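Local coordinates for fluoroacetyl-CoA-specific thioesterase-like domain-containing protein (Thermanaerovibrio acidaminovorans, PDB 3QOO) that is of unknown function but adopts the hot-dog fold of the fluoroacetyl-CoA-specific thioesterase family and may therefore act on acyl-CoA thioesters, at residues A42-T47 with D83-T88; V53-H58 with V99-K104. One frame throughout, in Å; residues are numbered along the deposited sequence.

Contact 1. Residues A42-T47 with D83-T88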
loop_
_atom_site.group_PDB
_atom_site.type_symbol
_atom_site.label_atom_id
_atom_site.label_comp_id
_atom_site.label_asym_id
_atom_site.label_seq_id
_atom_site.Cartn_x
_atom_site.Cartn_y
_atom_site.Cartn_z
ATOM N N ALA A 42 4.597 0.248 0.952
ATOM C CA ALA A 42 3.788 1.397 1.334
ATOM C C ALA A 42 4.235 2.644 0.585
ATOM O O ALA A 42 3.398 3.467 0.161
ATOM C CB ALA A 42 3.859 1.661 2.842
ATOM N N ALA A 43 5.541 2.809 0.393
ATOM C CA ALA A 43 6.063 3.951 -0.348
ATOM C C ALA A 43 5.649 3.893 -1.805
ATOM O O ALA A 43 5.303 4.924 -2.392
ATOM C CB ALA A 43 7.575 4.019 -0.228
ATOM N N PHE A 44 5.746 2.739 -2.435
ATOM C CA PHE A 44 5.248 2.597 -3.806
ATOM C C PHE A 44 3.790 2.977 -3.888
ATOM O O PHE A 44 3.369 3.685 -4.814
ATOM C CB PHE A 44 5.446 1.181 -4.340
ATOM C CG PHE A 44 6.860 0.858 -4.702
ATOM C CD1 PHE A 44 7.437 1.363 -5.835
ATOM C CD2 PHE A 44 7.598 -0.026 -3.955
ATOM C CE1 PHE A 44 8.720 1.075 -6.183
ATOM C CE2 PHE A 44 8.896 -0.343 -4.314
ATOM C CZ PHE A 44 9.458 0.208 -5.424
ATOM N N LEU A 45 3.002 2.538 -2.908
ATOM C CA LEU A 45 1.579 2.834 -2.885
ATOM C C LEU A 45 1.321 4.338 -2.706
ATOM O O LEU A 45 0.513 4.927 -3.431
ATOM C CB LEU A 45 0.895 2.006 -1.802
ATOM C CG LEU A 45 -0.575 1.656 -2.013
ATOM C CD1 LEU A 45 -0.976 0.539 -1.088
ATOM C CD2 LEU A 45 -1.492 2.840 -1.840
ATOM N N GLU A 46 1.995 4.965 -1.755
ATOM C CA GLU A 46 1.811 6.382 -1.510
ATOM C C GLU A 46 2.074 7.192 -2.794
ATOM O O GLU A 46 1.372 8.156 -3.108
ATOM C CB GLU A 46 2.755 6.839 -0.399
ATOM C CG GLU A 46 2.628 8.296 -0.082
ATOM C CD GLU A 46 3.629 8.773 0.940
ATOM O OE1 GLU A 46 4.286 7.926 1.584
ATOM O OE2 GLU A 46 3.733 10.009 1.095
ATOM N N THR A 47 3.116 6.811 -3.533
ATOM C CA THR A 47 3.504 7.551 -4.718
ATOM C C THR A 47 2.490 7.341 -5.854
ATOM O O THR A 47 2.125 8.268 -6.575
ATOM C CB THR A 47 4.920 7.171 -5.145
ATOM O OG1 THR A 47 5.832 7.259 -4.022
ATOM C CG2 THR A 47 5.347 8.053 -6.284
ATOM N N ASP A 83 18.349 5.719 -5.071
ATOM C CA ASP A 83 17.831 5.470 -6.417
ATOM C C ASP A 83 16.800 6.503 -6.774
ATOM O O ASP A 83 16.145 7.029 -5.908
ATOM C CB ASP A 83 17.148 4.113 -6.407
ATOM C CG ASP A 83 16.907 3.510 -7.773
ATOM O OD1 ASP A 83 17.500 3.942 -8.791
ATOM O OD2 ASP A 83 16.153 2.502 -7.806
ATOM N N ASP A 84 16.700 6.815 -8.061
ATOM C CA ASP A 84 15.615 7.630 -8.599
ATOM C C ASP A 84 14.685 6.728 -9.343
ATOM O O ASP A 84 15.061 6.090 -10.334
ATOM C CB ASP A 84 16.145 8.738 -9.487
ATOM C CG ASP A 84 16.745 9.816 -8.672
ATOM O OD1 ASP A 84 16.000 10.428 -7.893
ATOM O OD2 ASP A 84 17.940 10.048 -8.798
ATOM N N VAL A 85 13.466 6.656 -8.861
ATOM C CA VAL A 85 12.422 5.802 -9.409
ATOM C C VAL A 85 11.383 6.625 -10.159
ATOM O O VAL A 85 10.773 7.523 -9.581
ATOM C CB VAL A 85 11.737 4.965 -8.287
ATOM C CG1 VAL A 85 10.720 4.035 -8.877
ATOM C CG2 VAL A 85 12.786 4.189 -7.491
ATOM N N THR A 86 11.234 6.322 -11.447
ATOM C CA THR A 86 10.222 6.983 -12.269
ATOM C C THR A 86 8.916 6.190 -12.179
ATOM O O THR A 86 8.870 5.016 -12.542
ATOM C CB THR A 86 10.682 7.102 -13.717
ATOM O OG1 THR A 86 11.889 7.850 -13.727
ATOM C CG2 THR A 86 9.645 7.750 -14.610
ATOM N N PHE A 87 7.869 6.847 -11.704
ATOM C CA PHE A 87 6.529 6.295 -11.640
ATOM C C PHE A 87 5.705 6.806 -12.789
ATOM O O PHE A 87 5.686 8.019 -13.056
ATOM C CB PHE A 87 5.840 6.693 -10.342
ATOM C CG PHE A 87 6.345 6.022 -9.109
ATOM C CD1 PHE A 87 5.561 5.086 -8.458
ATOM C CD2 PHE A 87 7.568 6.356 -8.563
ATOM C CE1 PHE A 87 5.989 4.498 -7.269
ATOM C CE2 PHE A 87 7.996 5.718 -7.391
ATOM C CZ PHE A 87 7.215 4.800 -6.752
ATOM N N THR A 88 5.007 5.878 -13.451
ATOM C CA THR A 88 4.062 6.214 -14.509
ATOM C C THR A 88 2.718 5.631 -14.108
ATOM O O THR A 88 2.627 4.415 -13.868
ATOM C CB THR A 88 4.482 5.631 -15.860
ATOM O OG1 THR A 88 5.814 6.041 -16.159
ATOM C CG2 THR A 88 3.537 6.125 -16.964
#

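Contact 2. Residues V53-H58 with V99-K104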
loop_
_atom_site.group_PDB
_atom_site.type_symbol
_atom_site.label_atom_id
_atom_site.label_comp_id
_atom_site.label_asym_id
_atom_site.label_seq_id
_atom_site.Cartn_x
_atom_site.Cartn_y
_atom_site.Cartn_z
ATOM N N VAL A 53 -4.084 11.009 -7.848
ATOM C CA VAL A 53 -4.803 12.216 -7.457
ATOM C C VAL A 53 -4.424 13.361 -8.399
ATOM O O VAL A 53 -5.297 14.158 -8.807
ATOM C CB VAL A 53 -4.493 12.580 -5.988
ATOM C CG1 VAL A 53 -5.010 13.967 -5.621
ATOM C CG2 VAL A 53 -5.104 11.558 -5.039
ATOM N N GLU A 54 -3.152 13.492 -8.756
ATOM C CA GLU A 54 -2.718 14.516 -9.722
ATOM C C GLU A 54 -3.351 14.362 -11.104
ATOM O O GLU A 54 -3.524 15.352 -11.807
ATOM C CB GLU A 54 -1.178 14.559 -9.823
ATOM C CG GLU A 54 -0.544 15.144 -8.563
ATOM C CD GLU A 54 0.966 15.147 -8.548
ATOM O OE1 GLU A 54 1.572 14.871 -9.626
ATOM O OE2 GLU A 54 1.524 15.440 -7.440
ATOM N N ILE A 55 -3.691 13.153 -11.511
ATOM C CA ILE A 55 -4.332 12.949 -12.795
ATOM C C ILE A 55 -5.801 13.307 -12.718
ATOM O O ILE A 55 -6.333 13.949 -13.619
ATOM C CB ILE A 55 -4.183 11.471 -13.244
ATOM C CG1 ILE A 55 -2.723 11.138 -13.537
ATOM C CG2 ILE A 55 -5.065 11.155 -14.448
ATOM C CD1 ILE A 55 -2.408 9.694 -13.577
ATOM N N LEU A 56 -6.492 12.878 -11.660
ATOM C CA LEU A 56 -7.949 12.951 -11.642
ATOM C C LEU A 56 -8.527 14.233 -11.069
ATOM O O LEU A 56 -9.440 14.789 -11.639
ATOM C CB LEU A 56 -8.542 11.815 -10.827
ATOM C CG LEU A 56 -8.183 10.390 -11.285
ATOM C CD1 LEU A 56 -8.886 9.402 -10.376
ATOM C CD2 LEU A 56 -8.578 10.151 -12.742
ATOM N N ASP A 57 -8.037 14.694 -9.924
ATOM C CA ASP A 57 -8.882 15.585 -9.118
ATOM C C ASP A 57 -9.067 16.947 -9.758
ATOM O O ASP A 57 -10.157 17.524 -9.691
ATOM C CB ASP A 57 -8.393 15.681 -7.669
ATOM C CG ASP A 57 -8.740 14.441 -6.885
ATOM O OD1 ASP A 57 -8.740 13.356 -7.467
ATOM O OD2 ASP A 57 -9.104 14.549 -5.725
ATOM N N HIS A 58 -8.035 17.449 -10.435
ATOM C CA HIS A 58 -8.143 18.769 -11.066
ATOM C C HIS A 58 -9.106 18.736 -12.250
ATOM O O HIS A 58 -9.521 19.791 -12.723
ATOM C CB HIS A 58 -6.767 19.348 -11.431
ATOM C CG HIS A 58 -6.107 18.670 -12.590
ATOM N ND1 HIS A 58 -5.395 17.489 -12.458
ATOM C CD2 HIS A 58 -6.018 19.021 -13.898
ATOM C CE1 HIS A 58 -4.920 17.142 -13.645
ATOM N NE2 HIS A 58 -5.267 18.067 -14.531
ATOM N N VAL A 99 -12.581 4.977 -11.488
ATOM C CA VAL A 99 -11.499 4.976 -12.440
ATOM C C VAL A 99 -10.473 3.972 -11.930
ATOM O O VAL A 99 -10.085 4.013 -10.755
ATOM C CB VAL A 99 -10.849 6.376 -12.610
ATOM C CG1 VAL A 99 -9.763 6.322 -13.671
ATOM C CG2 VAL A 99 -11.906 7.454 -12.932
ATOM N N VAL A 100 -10.032 3.074 -12.804
ATOM C CA VAL A 100 -8.937 2.158 -12.461
ATOM C C VAL A 100 -7.686 2.647 -13.219
ATOM O O VAL A 100 -7.752 2.898 -14.434
ATOM C CB VAL A 100 -9.268 0.714 -12.846
ATOM C CG1 VAL A 100 -8.074 -0.186 -12.497
ATOM C CG2 VAL A 100 -10.531 0.203 -12.110
ATOM N N LEU A 101 -6.601 2.824 -12.486
ATOM C CA LEU A 101 -5.328 3.251 -13.006
ATOM C C LEU A 101 -4.282 2.181 -12.794
ATOM O O LEU A 101 -4.282 1.510 -11.757
ATOM C CB LEU A 101 -4.894 4.533 -12.297
ATOM C CG LEU A 101 -5.929 5.674 -12.414
ATOM C CD1 LEU A 101 -6.763 5.774 -11.142
ATOM C CD2 LEU A 101 -5.255 6.999 -12.679
ATOM N N SER A 102 -3.391 2.021 -13.767
ATOM C CA SER A 102 -2.257 1.153 -13.633
ATOM C C SER A 102 -1.004 1.968 -13.311
ATOM O O SER A 102 -0.962 3.173 -13.526
ATOM C CB SER A 102 -2.063 0.410 -14.928
ATOM O OG SER A 102 -1.791 1.284 -15.987
HETATM N N MSE A 103 -0.003 1.282 -12.785
HETATM C CA MSE A 103 1.238 1.912 -12.350
HETATM C C MSE A 103 2.416 1.046 -12.728
HETATM O O MSE A 103 2.372 -0.187 -12.614
HETATM C CB MSE A 103 1.223 2.120 -10.820
HETATM C CG MSE A 103 2.426 2.794 -10.231
HETATM SE SE MSE A 103 3.886 1.595 -9.756
HETATM C CE MSE A 103 3.221 1.012 -8.005
ATOM N N LYS A 104 3.483 1.706 -13.160
ATOM C CA LYS A 104 4.766 1.078 -13.334
ATOM C C LYS A 104 5.819 1.987 -12.753
ATOM O O LYS A 104 5.779 3.193 -12.951
ATOM C CB LYS A 104 5.057 0.763 -14.819
ATOM C CG LYS A 104 6.198 -0.225 -15.055
ATOM C CD LYS A 104 6.099 -0.835 -16.449
ATOM C CE LYS A 104 7.247 -1.795 -16.741
ATOM N NZ LYS A 104 7.073 -2.379 -18.102
#

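Contact 1. Residues A42-T47 with D83-T88
Thr47 presses its methyl group onto the ring of Phe87, with CG2 3.4 Å above the ring centroid and only 4° off the ring normal. This CH-pi contact is centred so well that CG2 is nearly equidistant from all six ring carbons, while CB of Thr47 stands over the outer part of the same face, 3.6 Å from CE1 of Phe87. The torsion of Thr47 divides the work of its two branches. CG2 lies anti to the backbone N and points to the sheet; OG1, beside that N (chi1 -51°), turns back to the helix and bonds to the carbonyl O of Ala43 at 2.9 Å. The hydroxyl thus spends its proton inside the helix, and this bond helps to fix the rotation of the side chain; the same oxygen also accepts a hydrogen bond from the backbone N of Thr47, from the opposite face of its plane.

Phe44, one turn earlier, meets Phe87 rim to rim, its CD1 3.6 Å from CZ of Phe87, with the ring planes at 45° and neither ring over the other. The end of its ring also reaches Val85, more loosely, with CE1 4.5 Å from CG1. Met103 and Ala105 of the next strand adjoin Phe87. Buried throughout, this apolar layer belongs to the hot-dog fold, in which an antiparallel sheet wraps around a long central helix.

Contact 2. Residues V53-H58 with V99-K104
Leu56 and Val99 reach toward each other tip to tip, CD2 of the leucine ending 4.1 Å from CG1 of the valine. Ile55 meets Leu101 in the same manner, its CD1 4.0 Å from CD2 of Leu101. The other branch of Leu101 serves a second partner, with CD1 4.3 Å from CD1 of Leu56, so the leucine of the strand divides its methyls between two consecutive residues of the helix. All three contacts are apolar and join branch ends; no hydrogen bond crosses between the segments. The extended end of Ile55 makes this reach possible: CD1 is anti to CA (chi2 163°), which carries the terminal methyl out toward the strand.

Polar interactions stay within the helical segment or lead elsewhere. The backbone N of Asp57 bonds to O of Val53 at 3.0 Å, and OD1 of Asp57 is hydrogen-bonded to OG of Ser66.

The four touching side chains are buried between the last turn of helix 41-56 and strand 98-107. Val89 of strand 84-95 adjoins both Ile55 and Leu101, Arg16 of strand 15-21 lies against Ile55, and Arg119 of strand 110-123 and Ser66 of strand 64-75 border Leu56.

From the N terminus the chain passes strand 15-21 and enters helix 41-56, which supplies the first segment of both contacts. Strand 64-75 follows, and contact 1 closes its loop when the start of strand 84-95 returns to the first part of the helix. After the turn into strand 98-107, contact 2 closes a second loop back to the helix end. The two loops cross, since their segments alternate along the chain. Both contacts fasten one helix to neighbouring antiparallel strands of the same sheet. They meet directly where N of Thr88 lies 2.8 Å from O of Lys104, a probable hydrogen bond, and where the side chain of Met103 packs against O of Thr88.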